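Beta chain (Acipenser persicus, PDB 6IYH) probably carries oxygen in sturgeon blood as the haem-bearing beta subunit of a four-chain haemoglobin. Local coordinates at residues D78-A83 with A134-A139; N72-M77 with A127-M132; A26-L31 with A57-H62. All coordinates share one frame; numbering follows the deposited sequence.

Interaction 1 (D78-A83 with A134-A139); sequences DDVADA and AVIISA
V80 meets the last turns of helix 123-142 at a slant to V135, splitting its two methyls between two partners. Its CG1, anti to the backbone N (chi1 179°), lies 3.6 Å from A139 CB, while V80 CG2 reaches V135 CG1 at the same 3.6 Å. The fork of the valine is therefore turned so that each branch meets a residue on a successive turn of the opposing helix. I136 points away from this seam; its CG1 passes V80 CG1 at 4.5 Å, while its other branch, CG2, faces the haem. A81 adds backbone closeness, its CA sitting 3.7 Å from A139 CB, a proximity that small residues on both sides permit. The short helix 80-83 is held at its start by D79, the N-cap, whose OD1 receives D82 N at 3.2 Å from above the carboxylate plane, with a nearly straight bond (171°). A water lies 2.8 Å from A81 O and 2.9 Å from A139 O. In this corner of the globin fold, cohesion thus rests on apolar methyl contacts: no direct hydrogen bond crosses between the segments, and a water that can reach a carbonyl on each side offers the polar link.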
# COMPACT_ATOMS: atom_id res chain seq x y z
N ASP B 78 -5.58 25.47 -3.38
CA ASP B 78 -6.76 25.48 -2.50
C ASP B 78 -7.82 24.50 -2.97
O ASP B 78 -8.63 24.15 -2.19
CB ASP B 78 -7.37 26.86 -2.35
CG ASP B 78 -6.46 27.84 -1.70
OD1 ASP B 78 -5.72 27.52 -0.76
OD2 ASP B 78 -6.50 29.01 -2.14
N ASP B 79 -7.82 24.05 -4.22
CA ASP B 79 -8.69 22.93 -4.57
C ASP B 79 -8.16 22.14 -5.75
O ASP B 79 -8.64 22.26 -6.87
CB ASP B 79 -10.13 23.42 -4.82
CG ASP B 79 -11.15 22.27 -4.88
OD1 ASP B 79 -10.79 21.07 -4.81
OD2 ASP B 79 -12.35 22.60 -5.02
N VAL B 80 -7.16 21.30 -5.47
CA VAL B 80 -6.53 20.52 -6.56
C VAL B 80 -7.50 19.46 -7.08
O VAL B 80 -7.54 19.22 -8.28
CB VAL B 80 -5.25 19.85 -6.05
CG1 VAL B 80 -4.56 19.01 -7.14
CG2 VAL B 80 -4.28 20.85 -5.48
N ALA B 81 -8.32 18.83 -6.22
CA ALA B 81 -9.33 17.80 -6.69
C ALA B 81 -10.19 18.32 -7.84
O ALA B 81 -10.27 17.71 -8.92
CB ALA B 81 -10.24 17.34 -5.53
N ASP B 82 -10.79 19.49 -7.64
CA ASP B 82 -11.63 20.10 -8.73
C ASP B 82 -10.82 20.33 -10.03
O ASP B 82 -11.20 19.95 -11.15
CB ASP B 82 -12.32 21.43 -8.24
CG ASP B 82 -12.90 22.32 -9.43
OD1 ASP B 82 -12.14 23.13 -10.05
OD2 ASP B 82 -14.12 22.20 -9.76
N ALA B 83 -9.66 20.95 -9.88
CA ALA B 83 -8.83 21.28 -11.01
C ALA B 83 -8.30 20.02 -11.77
O ALA B 83 -8.13 20.01 -13.01
CB ALA B 83 -7.67 22.10 -10.48
N ALA B 134 0.91 14.71 -1.44
CA ALA B 134 -0.25 13.98 -0.96
C ALA B 134 -1.55 14.55 -1.49
O ALA B 134 -2.44 13.82 -1.88
CB ALA B 134 -0.19 13.91 0.55
N VAL B 135 -1.65 15.87 -1.60
CA VAL B 135 -2.85 16.46 -2.10
C VAL B 135 -2.99 16.19 -3.60
O VAL B 135 -4.06 15.91 -4.05
CB VAL B 135 -2.85 17.98 -1.81
CG1 VAL B 135 -3.92 18.68 -2.60
CG2 VAL B 135 -3.02 18.21 -0.31
N ILE B 136 -1.86 16.21 -4.32
CA ILE B 136 -1.87 15.87 -5.75
C ILE B 136 -2.28 14.39 -5.95
O ILE B 136 -3.09 14.06 -6.84
CB ILE B 136 -0.51 16.17 -6.43
CG1 ILE B 136 -0.31 17.70 -6.55
CG2 ILE B 136 -0.42 15.51 -7.79
CD1 ILE B 136 1.12 18.15 -6.78
N ILE B 137 -1.69 13.51 -5.15
CA ILE B 137 -2.02 12.09 -5.26
C ILE B 137 -3.51 11.82 -5.02
O ILE B 137 -4.16 11.05 -5.73
CB ILE B 137 -1.16 11.30 -4.30
CG1 ILE B 137 0.28 11.28 -4.80
CG2 ILE B 137 -1.67 9.87 -4.15
CD1 ILE B 137 1.27 10.99 -3.73
N SER B 138 -4.00 12.42 -3.98
CA SER B 138 -5.39 12.26 -3.63
C SER B 138 -6.26 12.79 -4.81
O SER B 138 -7.26 12.14 -5.21
CB SER B 138 -5.66 12.96 -2.30
OG SER B 138 -7.06 12.96 -2.11
N ALA B 139 -5.93 13.96 -5.35
CA ALA B 139 -6.69 14.50 -6.50
C ALA B 139 -6.66 13.57 -7.73
O ALA B 139 -7.69 13.42 -8.46
CB ALA B 139 -6.18 15.86 -6.87
O HOH W 1 -10.04 14.97 -9.06

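Interaction 2 (N72-M77 with A127-M132); sequences NAIAHM and AAWQKM
In the last turn of helix 57-75, whose A73 and I74 meet M132, N72 O is gripped twice by one residue: H76 N at 2.9 Å and, from the same residue, H76 ND1 at 3.1 Å. The imidazole bond lies in the ring plane but is tilted 34° from the carbonyl plane, and together the two bonds limit how far the H76 ring can turn. H76 is also the first residue to leave helical geometry, and the chain bends there toward M77.

On the other face of this helix end the contact with helix 123-142 has no hydrogen bond; its side chains meet by apolar packing. M132 sends its CG anti to the backbone N (chi1 -175°), then bends at both following torsions, which carries the methyl to the backbone of A73. Its CE lies 3.6 Å from A73 O and 3.7 Å from A73 CB. I74 crosses M132 at about a right angle, and also W129, where I74 CD1 meets CH2 of the indole at 3.7 Å. M77 CB comes to 4.2 Å from M132 SD, so thioether and methyl touch different residues. Helix 4-14 closes the group from outside: W14 packs on both I74 and W129, and I10 on M77.

This is the junction in the globin core where the helix that passes the distal side of the haem ends against the long C-terminal helix. Its chemistry implies cohesion by dispersion and shape, with a flexible thioether fitted against backbone and methyls, while the polar bonds serve to finish the helix.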
# COMPACT_ATOMS: atom_id res chain seq x y z
N ASN B 72 0.43 23.59 -12.21
CA ASN B 72 -1.06 23.83 -12.20
C ASN B 72 -1.68 23.50 -10.86
O ASN B 72 -2.53 24.25 -10.30
CB ASN B 72 -1.81 23.04 -13.30
CG ASN B 72 -1.44 23.46 -14.70
OD1 ASN B 72 -1.13 24.62 -14.95
ND2 ASN B 72 -1.44 22.51 -15.63
N ALA B 73 -1.26 22.37 -10.25
CA ALA B 73 -1.79 22.05 -8.92
C ALA B 73 -1.45 23.12 -7.90
O ALA B 73 -2.24 23.45 -7.03
CB ALA B 73 -1.30 20.68 -8.44
N ILE B 74 -0.23 23.64 -7.95
CA ILE B 74 0.19 24.67 -7.05
C ILE B 74 -0.66 25.95 -7.23
O ILE B 74 -1.07 26.57 -6.25
CB ILE B 74 1.71 24.95 -7.21
CG1 ILE B 74 2.56 23.81 -6.67
CG2 ILE B 74 2.11 26.24 -6.53
CD1 ILE B 74 3.98 23.82 -7.20
N ALA B 75 -0.95 26.31 -8.48
CA ALA B 75 -1.78 27.49 -8.76
C ALA B 75 -3.21 27.27 -8.27
O ALA B 75 -3.92 28.20 -7.94
CB ALA B 75 -1.74 27.78 -10.25
N HIS B 76 -3.65 26.00 -8.24
CA HIS B 76 -4.93 25.63 -7.66
C HIS B 76 -4.84 24.94 -6.32
O HIS B 76 -5.68 24.09 -5.99
CB HIS B 76 -5.69 24.76 -8.66
CG HIS B 76 -6.09 25.47 -9.92
ND1 HIS B 76 -5.27 25.53 -11.03
CD2 HIS B 76 -7.22 26.14 -10.25
CE1 HIS B 76 -5.89 26.20 -12.00
NE2 HIS B 76 -7.08 26.56 -11.54
N MET B 77 -3.89 25.31 -5.51
CA MET B 77 -3.58 24.46 -4.34
C MET B 77 -4.70 24.47 -3.30
O MET B 77 -4.72 23.59 -2.42
CB MET B 77 -2.28 24.82 -3.66
CG MET B 77 -2.14 26.21 -3.02
SD MET B 77 -0.39 26.68 -2.71
CE MET B 77 -0.16 25.76 -1.22
N ALA B 127 8.39 18.78 4.52
CA ALA B 127 7.09 18.44 5.07
C ALA B 127 6.02 19.11 4.30
O ALA B 127 5.01 18.51 3.97
CB ALA B 127 6.99 18.74 6.57
N ALA B 128 6.23 20.38 3.93
CA ALA B 128 5.26 21.09 3.11
C ALA B 128 5.09 20.51 1.69
O ALA B 128 3.98 20.36 1.21
CB ALA B 128 5.64 22.57 2.97
N TRP B 129 6.19 20.14 1.07
CA TRP B 129 6.18 19.46 -0.22
C TRP B 129 5.53 18.05 -0.15
O TRP B 129 4.79 17.70 -1.06
CB TRP B 129 7.56 19.40 -0.86
CG TRP B 129 7.82 20.69 -1.53
CD1 TRP B 129 8.40 21.79 -1.01
CD2 TRP B 129 7.38 21.03 -2.82
NE1 TRP B 129 8.36 22.85 -1.93
CE2 TRP B 129 7.71 22.40 -3.03
CE3 TRP B 129 6.66 20.35 -3.81
CZ2 TRP B 129 7.43 23.05 -4.22
CZ3 TRP B 129 6.36 21.02 -5.03
CH2 TRP B 129 6.76 22.36 -5.21
N GLN B 130 5.75 17.33 0.91
CA GLN B 130 5.05 16.04 1.07
C GLN B 130 3.53 16.24 1.17
O GLN B 130 2.76 15.52 0.57
CB GLN B 130 5.59 15.33 2.25
CG GLN B 130 4.94 13.98 2.51
CD GLN B 130 5.22 13.02 1.37
OE1 GLN B 130 6.27 13.07 0.73
NE2 GLN B 130 4.22 12.16 1.08
N LYS B 131 3.10 17.32 1.84
CA LYS B 131 1.71 17.62 1.93
C LYS B 131 1.19 17.97 0.56
O LYS B 131 0.11 17.51 0.15
CB LYS B 131 1.49 18.76 2.97
CG LYS B 131 0.05 19.20 3.07
CD LYS B 131 -0.09 20.28 4.11
CE LYS B 131 -1.46 20.88 4.03
NZ LYS B 131 -1.64 21.76 5.24
N MET B 132 1.92 18.77 -0.21
CA MET B 132 1.52 19.09 -1.55
C MET B 132 1.44 17.85 -2.42
O MET B 132 0.49 17.65 -3.20
CB MET B 132 2.48 20.10 -2.24
CG MET B 132 2.08 20.60 -3.61
SD MET B 132 0.61 21.73 -3.51
CE MET B 132 -0.27 21.25 -4.92

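Interaction 3 (A26-L31 with A57-H62); sequences ALVRLL and AQVHAH. With HEM (protoporphyrin IX containing Fe), chain D.
L27 and H62 both place CG anti to the backbone N (chi1 -174° and -169°), and these torsions turn the CD2 methyl of the leucine and the imidazole toward each other where helices 19-33 and 57-75 cross on the distal side of the globin haem pocket. The short segments approach to 9.3 Å between axes, their directions at 119°. V59 reaches from helix 57-75 onto L27, V28 and L31: its CG1 lies 4.0 Å from V28 CG2, the two side chains at about a right angle, while V59 CG2 and L31 CD1 meet tip to tip. L27 CD2 lies 3.5 Å from V59 O and 3.7 Å from H62 CD2, touching the imidazole at its edge and in its plane.

That ring, also met by F41, stands over the porphyrin as the distal histidine of globins. H62 NE2 hydrogen-bonds the iron-bound water, and the leucine at the edge probably limits its swing. A valine in place of H62 would probably leave this water without its histidine partner and open a gap beside L27 CD2. Behind the pocket, R29 hydrogen-bonds another protein's chain in the assembly, so the same helix serves both haem pocket and subunit interface. The water oxygen sits 2.1 Å from the haem iron and 2.6 Å from H62 NE2, while H62 CE1 rests 3.4 Å from the porphyrin CHA carbon.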
# COMPACT_ATOMS: atom_id res chain seq x y z
N ALA B 26 12.66 13.03 -12.28
CA ALA B 26 11.65 12.35 -11.57
C ALA B 26 11.03 11.20 -12.38
O ALA B 26 10.88 10.04 -11.83
CB ALA B 26 10.52 13.33 -11.11
N LEU B 27 10.75 11.45 -13.66
CA LEU B 27 10.16 10.34 -14.45
C LEU B 27 11.19 9.24 -14.74
O LEU B 27 10.83 8.07 -14.81
CB LEU B 27 9.61 10.90 -15.76
CG LEU B 27 8.85 9.89 -16.59
CD1 LEU B 27 7.74 9.24 -15.85
CD2 LEU B 27 8.27 10.59 -17.85
N VAL B 28 12.47 9.61 -14.96
CA VAL B 28 13.52 8.64 -15.11
C VAL B 28 13.55 7.69 -13.93
O VAL B 28 13.62 6.45 -14.09
CB VAL B 28 14.90 9.26 -15.34
CG1 VAL B 28 15.97 8.22 -15.30
CG2 VAL B 28 14.89 9.96 -16.69
N ARG B 29 13.57 8.28 -12.74
CA ARG B 29 13.55 7.50 -11.54
C ARG B 29 12.34 6.64 -11.43
O ARG B 29 12.50 5.47 -11.05
CB ARG B 29 13.78 8.33 -10.27
CG ARG B 29 15.24 8.90 -10.19
CD ARG B 29 15.36 9.87 -9.02
NE ARG B 29 16.65 10.52 -9.12
CZ ARG B 29 17.77 10.01 -8.60
NH1 ARG B 29 17.76 8.89 -7.86
NH2 ARG B 29 18.91 10.63 -8.80
N LEU B 30 11.14 7.13 -11.80
CA LEU B 30 9.99 6.32 -11.75
C LEU B 30 10.20 5.06 -12.61
O LEU B 30 9.92 3.92 -12.21
CB LEU B 30 8.73 7.06 -12.20
CG LEU B 30 7.48 6.21 -12.20
CD1 LEU B 30 6.99 5.94 -10.82
CD2 LEU B 30 6.42 6.83 -13.06
N LEU B 31 10.64 5.28 -13.83
CA LEU B 31 10.76 4.18 -14.81
C LEU B 31 11.90 3.19 -14.50
O LEU B 31 11.77 1.95 -14.82
CB LEU B 31 10.92 4.77 -16.20
CG LEU B 31 9.74 5.57 -16.72
CD1 LEU B 31 10.17 6.23 -18.03
CD2 LEU B 31 8.56 4.65 -16.95
N ALA B 57 14.53 11.25 -25.29
CA ALA B 57 13.90 12.58 -25.46
C ALA B 57 12.43 12.65 -25.11
O ALA B 57 11.99 13.64 -24.58
CB ALA B 57 14.15 13.09 -26.91
N GLN B 58 11.67 11.59 -25.37
CA GLN B 58 10.28 11.54 -25.02
C GLN B 58 10.05 11.42 -23.56
O GLN B 58 9.10 12.01 -23.08
CB GLN B 58 9.52 10.45 -25.75
CG GLN B 58 9.50 10.81 -27.22
CD GLN B 58 8.92 9.71 -28.05
OE1 GLN B 58 7.71 9.67 -28.22
NE2 GLN B 58 9.80 8.85 -28.66
N VAL B 59 10.93 10.69 -22.90
CA VAL B 59 10.84 10.67 -21.41
C VAL B 59 11.05 12.08 -20.86
O VAL B 59 10.32 12.55 -19.98
CB VAL B 59 11.85 9.69 -20.85
CG1 VAL B 59 11.84 9.74 -19.32
CG2 VAL B 59 11.45 8.29 -21.26
N HIS B 60 12.10 12.73 -21.32
CA HIS B 60 12.36 14.09 -20.89
C HIS B 60 11.18 14.99 -21.15
O HIS B 60 10.76 15.78 -20.24
CB HIS B 60 13.57 14.67 -21.55
CG HIS B 60 14.80 13.83 -21.42
ND1 HIS B 60 15.81 13.87 -22.36
CD2 HIS B 60 15.13 12.83 -20.57
CE1 HIS B 60 16.75 13.01 -22.03
NE2 HIS B 60 16.39 12.41 -20.90
N ALA B 61 10.60 14.97 -22.37
CA ALA B 61 9.47 15.81 -22.64
C ALA B 61 8.26 15.54 -21.74
O ALA B 61 7.52 16.45 -21.26
CB ALA B 61 9.08 15.70 -24.13
N HIS B 62 8.01 14.27 -21.51
CA HIS B 62 6.89 13.90 -20.68
C HIS B 62 7.07 14.30 -19.21
O HIS B 62 6.15 14.77 -18.55
CB HIS B 62 6.51 12.40 -20.75
CG HIS B 62 5.21 12.16 -20.09
ND1 HIS B 62 4.04 12.72 -20.58
CD2 HIS B 62 4.88 11.54 -18.91
CE1 HIS B 62 3.06 12.47 -19.74
NE2 HIS B 62 3.53 11.73 -18.74
CHA HEM D . -0.22 11.69 -19.26
CHB HEM D . 0.14 14.31 -15.25
CHC HEM D . 1.43 10.30 -12.84
CHD HEM D . 0.90 7.68 -16.86
C1A HEM D . -0.25 12.71 -18.34
C2A HEM D . -0.47 14.07 -18.71
C3A HEM D . -0.35 14.80 -17.61
C4A HEM D . -0.02 13.93 -16.54
CMA HEM D . -0.51 16.32 -17.51
CAA HEM D . -0.81 14.62 -20.08
CBA HEM D . -2.33 14.74 -20.21
CGA HEM D . -2.81 15.31 -21.54
O1A HEM D . -2.65 14.69 -22.61
O2A HEM D . -3.39 16.41 -21.57
C1B HEM D . 0.54 13.44 -14.22
C2B HEM D . 0.76 13.84 -12.86
C3B HEM D . 1.19 12.72 -12.21
C4B HEM D . 1.10 11.61 -13.16
CMB HEM D . 0.70 15.23 -12.21
CAB HEM D . 1.61 12.47 -10.82
CBB HEM D . 1.95 13.46 -9.96
C1C HEM D . 1.48 9.22 -13.69
C2C HEM D . 1.84 7.85 -13.39
C3C HEM D . 1.67 7.11 -14.55
C4C HEM D . 1.12 8.02 -15.56
CMC HEM D . 2.45 7.50 -12.08
CAC HEM D . 1.98 5.69 -14.85
CBC HEM D . 2.66 4.94 -13.97
C1D HEM D . 0.61 8.63 -17.85
C2D HEM D . 0.51 8.24 -19.25
C3D HEM D . 0.15 9.33 -19.94
C4D HEM D . 0.10 10.37 -18.92
CMD HEM D . 0.65 6.82 -19.81
CAD HEM D . -0.07 9.47 -21.44
CBD HEM D . 1.38 9.56 -22.02
CGD HEM D . 1.51 9.74 -23.52
O1D HEM D . 1.54 10.87 -24.04
O2D HEM D . 1.67 8.74 -24.23
NA HEM D . 0.02 12.65 -17.04
NB HEM D . 0.67 12.10 -14.34
NC HEM D . 1.01 9.24 -15.00
ND HEM D . 0.34 9.94 -17.62
FE HEM D . 0.47 10.97 -16.03
O HOH W 2 2.51 11.17 -16.36

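In the fold
All three contacts are buried, yet they draw on the globin fold differently. Interactions 1 and 2 share helix 123-142 and form one continuous patch, their centres about 8 Å apart, joined where V80 and I136 touch A73. Interaction 3 lies across the chain's centre, about 21 Å from interaction 2 between centres, but uses the opposite end of the same helix 57-75. Methyls and a thioether dominate the first two, with polar bonds kept to helix ends and a water; in interaction 3 a comparable apolar seam borders a metal-bound water and a histidine. One long helix thus runs from a hydrophobic corner, where I136 borders the haem, to the distal pocket.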